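Local atomic coordinates of peptide ABC transporter permease (Staphylococcus hominis, PDB entry 6EXS), a protein that probably imports peptides across the membrane, including the thioalcohol-conjugated dipeptide that is a precursor of human axillary malodour, as a transporter of the POT family. Residues L297-S300 with I301-Q304; P362-A365 with I366-I370. All coordinates share one frame; numbering follows the deposited sequence.

Contact 1. Residues L297-S300 with I301-Q304; sequences LFWS and IQEQ. With C3H (2-[[(2~{R})-2-azanyl-3-[(3~{S})-3-methyl-1-oxidanyl-hexan-3-yl]sulfanyl-propanoyl]amino]ethanoic acid), chain O.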
loop_
_atom_site.group_PDB
_atom_site.type_symbol
_atom_site.label_atom_id
_atom_site.label_comp_id
_atom_site.label_asym_id
_atom_site.label_seq_id
_atom_site.Cartn_x
_atom_site.Cartn_y
_atom_site.Cartn_z
ATOM N N LEU A 297 5.662 8.426 9.482
ATOM C CA LEU A 297 5.083 8.278 10.819
ATOM C C LEU A 297 3.596 7.931 10.727
ATOM O O LEU A 297 3.100 7.158 11.555
ATOM C CB LEU A 297 5.257 9.557 11.665
ATOM C CG LEU A 297 6.652 9.957 12.156
ATOM C CD1 LEU A 297 6.650 11.387 12.608
ATOM C CD2 LEU A 297 7.145 9.046 13.293
ATOM N N PHE A 298 2.884 8.493 9.724
ATOM C CA PHE A 298 1.460 8.201 9.523
ATOM C C PHE A 298 1.241 6.751 9.074
ATOM O O PHE A 298 0.416 6.053 9.672
ATOM C CB PHE A 298 0.783 9.173 8.527
ATOM C CG PHE A 298 -0.648 8.750 8.295
ATOM C CD1 PHE A 298 -1.653 9.138 9.171
ATOM C CD2 PHE A 298 -0.969 7.848 7.286
ATOM C CE1 PHE A 298 -2.948 8.663 9.022
ATOM C CE2 PHE A 298 -2.266 7.373 7.142
ATOM C CZ PHE A 298 -3.239 7.770 8.020
ATOM N N TRP A 299 1.941 6.318 7.991
ATOM C CA TRP A 299 1.804 4.968 7.446
ATOM C C TRP A 299 2.346 3.893 8.370
ATOM O O TRP A 299 1.876 2.764 8.283
ATOM C CB TRP A 299 2.390 4.836 6.035
ATOM C CG TRP A 299 1.708 5.700 5.027
ATOM C CD1 TRP A 299 2.250 6.756 4.357
ATOM C CD2 TRP A 299 0.330 5.637 4.634
ATOM N NE1 TRP A 299 1.306 7.337 3.546
ATOM C CE2 TRP A 299 0.118 6.669 3.693
ATOM C CE3 TRP A 299 -0.731 4.768 4.937
ATOM C CZ2 TRP A 299 -1.124 6.881 3.081
ATOM C CZ3 TRP A 299 -1.959 4.977 4.339
ATOM C CH2 TRP A 299 -2.154 6.029 3.429
ATOM N N SER A 300 3.282 4.227 9.276
ATOM C CA SER A 300 3.809 3.239 10.235
ATOM C C SER A 300 2.666 2.761 11.137
ATOM O O SER A 300 2.408 1.560 11.209
ATOM C CB SER A 300 4.961 3.821 11.054
ATOM O OG SER A 300 5.360 2.944 12.096
ATOM N N ILE A 301 1.930 3.723 11.731
ATOM C CA ILE A 301 0.775 3.484 12.588
ATOM C C ILE A 301 -0.393 2.938 11.770
ATOM O O ILE A 301 -0.946 1.902 12.139
ATOM C CB ILE A 301 0.421 4.725 13.445
ATOM C CG1 ILE A 301 1.544 4.970 14.497
ATOM C CG2 ILE A 301 -0.954 4.542 14.127
ATOM C CD1 ILE A 301 1.445 6.255 15.302
ATOM N N GLN A 302 -0.725 3.584 10.634
ATOM C CA GLN A 302 -1.811 3.127 9.757
ATOM C C GLN A 302 -1.634 1.674 9.244
ATOM O O GLN A 302 -2.563 0.885 9.351
ATOM C CB GLN A 302 -2.025 4.105 8.589
ATOM C CG GLN A 302 -3.379 3.977 7.897
ATOM C CD GLN A 302 -3.468 2.829 6.918
ATOM O OE1 GLN A 302 -2.492 2.391 6.319
ATOM N NE2 GLN A 302 -4.660 2.330 6.711
ATOM N N GLU A 303 -0.464 1.322 8.691
ATOM C CA GLU A 303 -0.241 -0.031 8.168
ATOM C C GLU A 303 -0.156 -1.117 9.262
ATOM O O GLU A 303 -0.131 -2.312 8.940
ATOM C CB GLU A 303 0.975 -0.080 7.243
ATOM C CG GLU A 303 0.799 0.671 5.930
ATOM C CD GLU A 303 -0.023 -0.009 4.852
ATOM O OE1 GLU A 303 -0.638 -1.065 5.131
ATOM O OE2 GLU A 303 -0.052 0.524 3.720
ATOM N N GLN A 304 -0.177 -0.706 10.545
ATOM C CA GLN A 304 -0.155 -1.651 11.657
ATOM C C GLN A 304 -1.544 -2.153 12.017
ATOM O O GLN A 304 -1.662 -3.078 12.815
ATOM C CB GLN A 304 0.577 -1.086 12.874
ATOM C CG GLN A 304 2.068 -1.373 12.877
ATOM C CD GLN A 304 2.759 -0.622 13.987
ATOM O OE1 GLN A 304 2.356 -0.679 15.157
ATOM N NE2 GLN A 304 3.817 0.106 13.645
HETATM O O2 C3H O . -6.082 0.564 -0.271
HETATM C C11 C3H O . -6.826 1.250 0.334
HETATM O O3 C3H O . -6.905 2.525 0.180
HETATM C C10 C3H O . -7.751 0.771 1.414
HETATM N N1 C3H O . -7.262 -0.396 2.109
HETATM C C9 C3H O . -6.439 -0.294 3.139
HETATM O O1 C3H O . -5.426 0.390 3.120
HETATM C C8 C3H O . -6.777 -1.035 4.391
HETATM N N C3H O . -7.784 -2.044 4.092
HETATM C C7 C3H O . -5.545 -1.747 4.952
HETATM S S C3H O . -4.706 -0.979 6.363
HETATM C C3 C3H O . -5.781 -1.005 7.896
HETATM C C4 C3H O . -5.926 -2.454 8.283
HETATM C C5 C3H O . -7.085 -0.274 7.551
HETATM C C6 C3H O . -8.207 -0.348 8.562
HETATM O O C3H O . -9.340 -0.969 8.050
HETATM C C2 C3H O . -5.120 -0.239 9.039
HETATM C C1 C3H O . -5.880 0.980 9.535
HETATM C C C3H O . -5.158 1.657 10.668
#

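Contact 2. Residues P362-A365 with I366-I370; sequences PSLA and IKFSI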
loop_
_atom_site.group_PDB
_atom_site.type_symbol
_atom_site.label_atom_id
_atom_site.label_comp_id
_atom_site.label_asym_id
_atom_site.label_seq_id
_atom_site.Cartn_x
_atom_site.Cartn_y
_atom_site.Cartn_z
ATOM N N PRO A 362 -5.911 24.918 4.975
ATOM C CA PRO A 362 -4.592 24.608 5.548
ATOM C C PRO A 362 -3.596 24.139 4.494
ATOM O O PRO A 362 -3.984 23.534 3.490
ATOM C CB PRO A 362 -4.890 23.496 6.560
ATOM C CG PRO A 362 -6.140 22.877 6.087
ATOM C CD PRO A 362 -6.943 24.000 5.503
ATOM N N SER A 363 -2.309 24.429 4.732
ATOM C CA SER A 363 -1.211 24.064 3.842
ATOM C C SER A 363 -0.888 22.562 3.895
ATOM O O SER A 363 -1.420 21.833 4.738
ATOM C CB SER A 363 0.025 24.895 4.166
ATOM O OG SER A 363 0.590 24.550 5.421
ATOM N N LEU A 364 -0.011 22.114 2.979
ATOM C CA LEU A 364 0.469 20.738 2.846
ATOM C C LEU A 364 1.045 20.243 4.185
ATOM O O LEU A 364 0.682 19.162 4.657
ATOM C CB LEU A 364 1.559 20.706 1.755
ATOM C CG LEU A 364 1.402 19.703 0.618
ATOM C CD1 LEU A 364 2.119 20.190 -0.624
ATOM C CD2 LEU A 364 1.953 18.352 1.011
ATOM N N ALA A 365 1.900 21.082 4.809
ATOM C CA ALA A 365 2.568 20.834 6.086
ATOM C C ALA A 365 1.584 20.714 7.244
ATOM O O ALA A 365 1.755 19.822 8.063
ATOM C CB ALA A 365 3.596 21.924 6.362
ATOM N N ILE A 366 0.555 21.590 7.308
ATOM C CA ILE A 366 -0.475 21.564 8.355
ATOM C C ILE A 366 -1.357 20.300 8.212
ATOM O O ILE A 366 -1.582 19.615 9.212
ATOM C CB ILE A 366 -1.291 22.892 8.435
ATOM C CG1 ILE A 366 -0.370 24.095 8.732
ATOM C CG2 ILE A 366 -2.410 22.816 9.489
ATOM C CD1 ILE A 366 -0.945 25.507 8.340
ATOM N N LYS A 367 -1.807 19.980 6.969
ATOM C CA LYS A 367 -2.641 18.808 6.647
ATOM C C LYS A 367 -1.963 17.498 7.049
ATOM O O LYS A 367 -2.613 16.644 7.658
ATOM C CB LYS A 367 -3.011 18.777 5.157
ATOM C CG LYS A 367 -4.095 19.765 4.754
ATOM C CD LYS A 367 -4.505 19.547 3.311
ATOM C CE LYS A 367 -5.477 20.574 2.805
ATOM N NZ LYS A 367 -5.909 20.259 1.424
ATOM N N PHE A 368 -0.650 17.361 6.732
ATOM C CA PHE A 368 0.193 16.209 7.083
ATOM C C PHE A 368 0.359 16.088 8.594
ATOM O O PHE A 368 0.285 14.984 9.132
ATOM C CB PHE A 368 1.566 16.327 6.417
ATOM C CG PHE A 368 1.694 15.562 5.124
ATOM C CD1 PHE A 368 0.952 15.927 4.002
ATOM C CD2 PHE A 368 2.586 14.504 5.011
ATOM C CE1 PHE A 368 1.073 15.220 2.804
ATOM C CE2 PHE A 368 2.714 13.804 3.812
ATOM C CZ PHE A 368 1.960 14.168 2.716
ATOM N N SER A 369 0.570 17.231 9.272
ATOM C CA SER A 369 0.713 17.318 10.718
ATOM C C SER A 369 -0.574 16.874 11.420
ATOM O O SER A 369 -0.491 16.085 12.362
ATOM C CB SER A 369 1.113 18.730 11.133
ATOM O OG SER A 369 2.389 19.062 10.608
ATOM N N ILE A 370 -1.760 17.325 10.919
ATOM C CA ILE A 370 -3.085 16.958 11.430
ATOM C C ILE A 370 -3.279 15.436 11.329
ATOM O O ILE A 370 -3.713 14.809 12.301
ATOM C CB ILE A 370 -4.218 17.741 10.714
ATOM C CG1 ILE A 370 -4.178 19.234 11.068
ATOM C CG2 ILE A 370 -5.599 17.152 11.033
ATOM C CD1 ILE A 370 -4.850 20.170 9.981
#

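Contact 1. Residues L297-S300 with I301-Q304
Phe298, Trp299 and Gln302 meet on one turn of helix 279-302, where this helix lines the conjugated-peptide pocket. With CG anti to the backbone N (chi1 -161°) and a bend at the next bond, the Gln302 chain runs outward from the helix, past the Phe298 ring to the edge of Trp299. Its methylenes lie obliquely against the Phe298 ring, CB 3.6 Å from CE2. The Gln302 amide stands nearly upright to the indole plane (83°), and OE1 arrives in that plane at the edge, 3.3 Å from Trp299 CE3. A carbonyl oxygen thus meets the slightly positive rim of the indole, while Phe298 CD2 sits 3.7 Å above the centre of one indole face. With OE1 set against the rim, NE2 lies alongside the ligand, 3.3 Å from the C3H thioether S.

Backbone bonds fix the turn: Gln302 N donates to Phe298 O at 2.9 Å, nearly straight (167°), and Glu303 N to Trp299 O at 2.8 Å. Around the helix, the side chains reach other partners: Glu303 OE2 is hydrogen-bonded to Asn441, and both Ser300 OG and Gln304 NE2 to Asn448 OD1. Gln304 OE1 also accepts from Tyr379 and Tyr463, so both ends of its amide are satisfied. Aromatic side chains backing a glutamine whose amide lies beside the ligand make this turn part of the wall of a binding site buried within a major facilitator superfamily fold.

Contact 2. Residues P362-A365 with I366-I370
A helix start is what joins Pro362 and Ser363 to Ile366 and Lys367: this is the first turn of helix 364-389, near the periphery of the protein and partly buried. Ser363 occupies the N-cap position, and the bonding pattern bears this out. Its carbonyl oxygen takes the first i to i+4 bond of the helix from Lys367 N, 2.9 Å long and nearly straight at the hydrogen (169°). Leu364 O accepts from Phe368 N in the same way at 3.1 Å.

Ala365 O is gripped twice. The hydroxyl of Ser369 donates to it at 2.7 Å from OG, and the Ser369 backbone N at 3.1 Å, the two donors coming from opposite faces of the carbonyl plane. The OG lies beside its own backbone N (chi1 -64°), which turns the hydroxyl back along the helix and lets a buried serine satisfy its polar group on the carbonyl one turn earlier.

The apolar part is set by Pro362, whose ring lies against two residues of the new helix. Its CB meets Ile366 CG2 at 3.9 Å, while the extended Lys367 chain crosses the ring at about a right angle, CG to CG 4.0 Å. Lys367 then carries on past the proline to Trp354, with which it makes a cation-pi contact, and its NZ is hydrogen-bonded to Gln361. Across the same turn, Leu364 and Phe368 run side by side, CD2 3.7 Å from CE1.

That pair packs on neighbouring helices: both side chains touch Leu291 of helix 279-302 and Thr416 of helix 396-418. Ala365 and Ile366 instead rest on Ser482 of the short C-terminal helix 482-485, which places the turn between two transmembrane helices and the chain end.

Both contacts are single helical turns, but contact 1 is buried beside the ligand whereas contact 2 opens a helix near the periphery; their centres are about 17 Å apart and their nearest atoms about 6 Å, without touching. The two host helices nevertheless pack together: Leu297 and Phe298 reach Thr372 and Ala375 of helix 364-389, and Phe368 reaches Leu291 and Leu294 of helix 279-302. Helix 396-418 borders both. Chemistry follows place. Contact 1 sends its amides, hydroxyl and carboxylate out to partners on other helices and alongside the ligand, whereas the Ser369 hydroxyl of contact 2 turns back on the helix backbone, beside apolar packing, and Lys367 reaches outward.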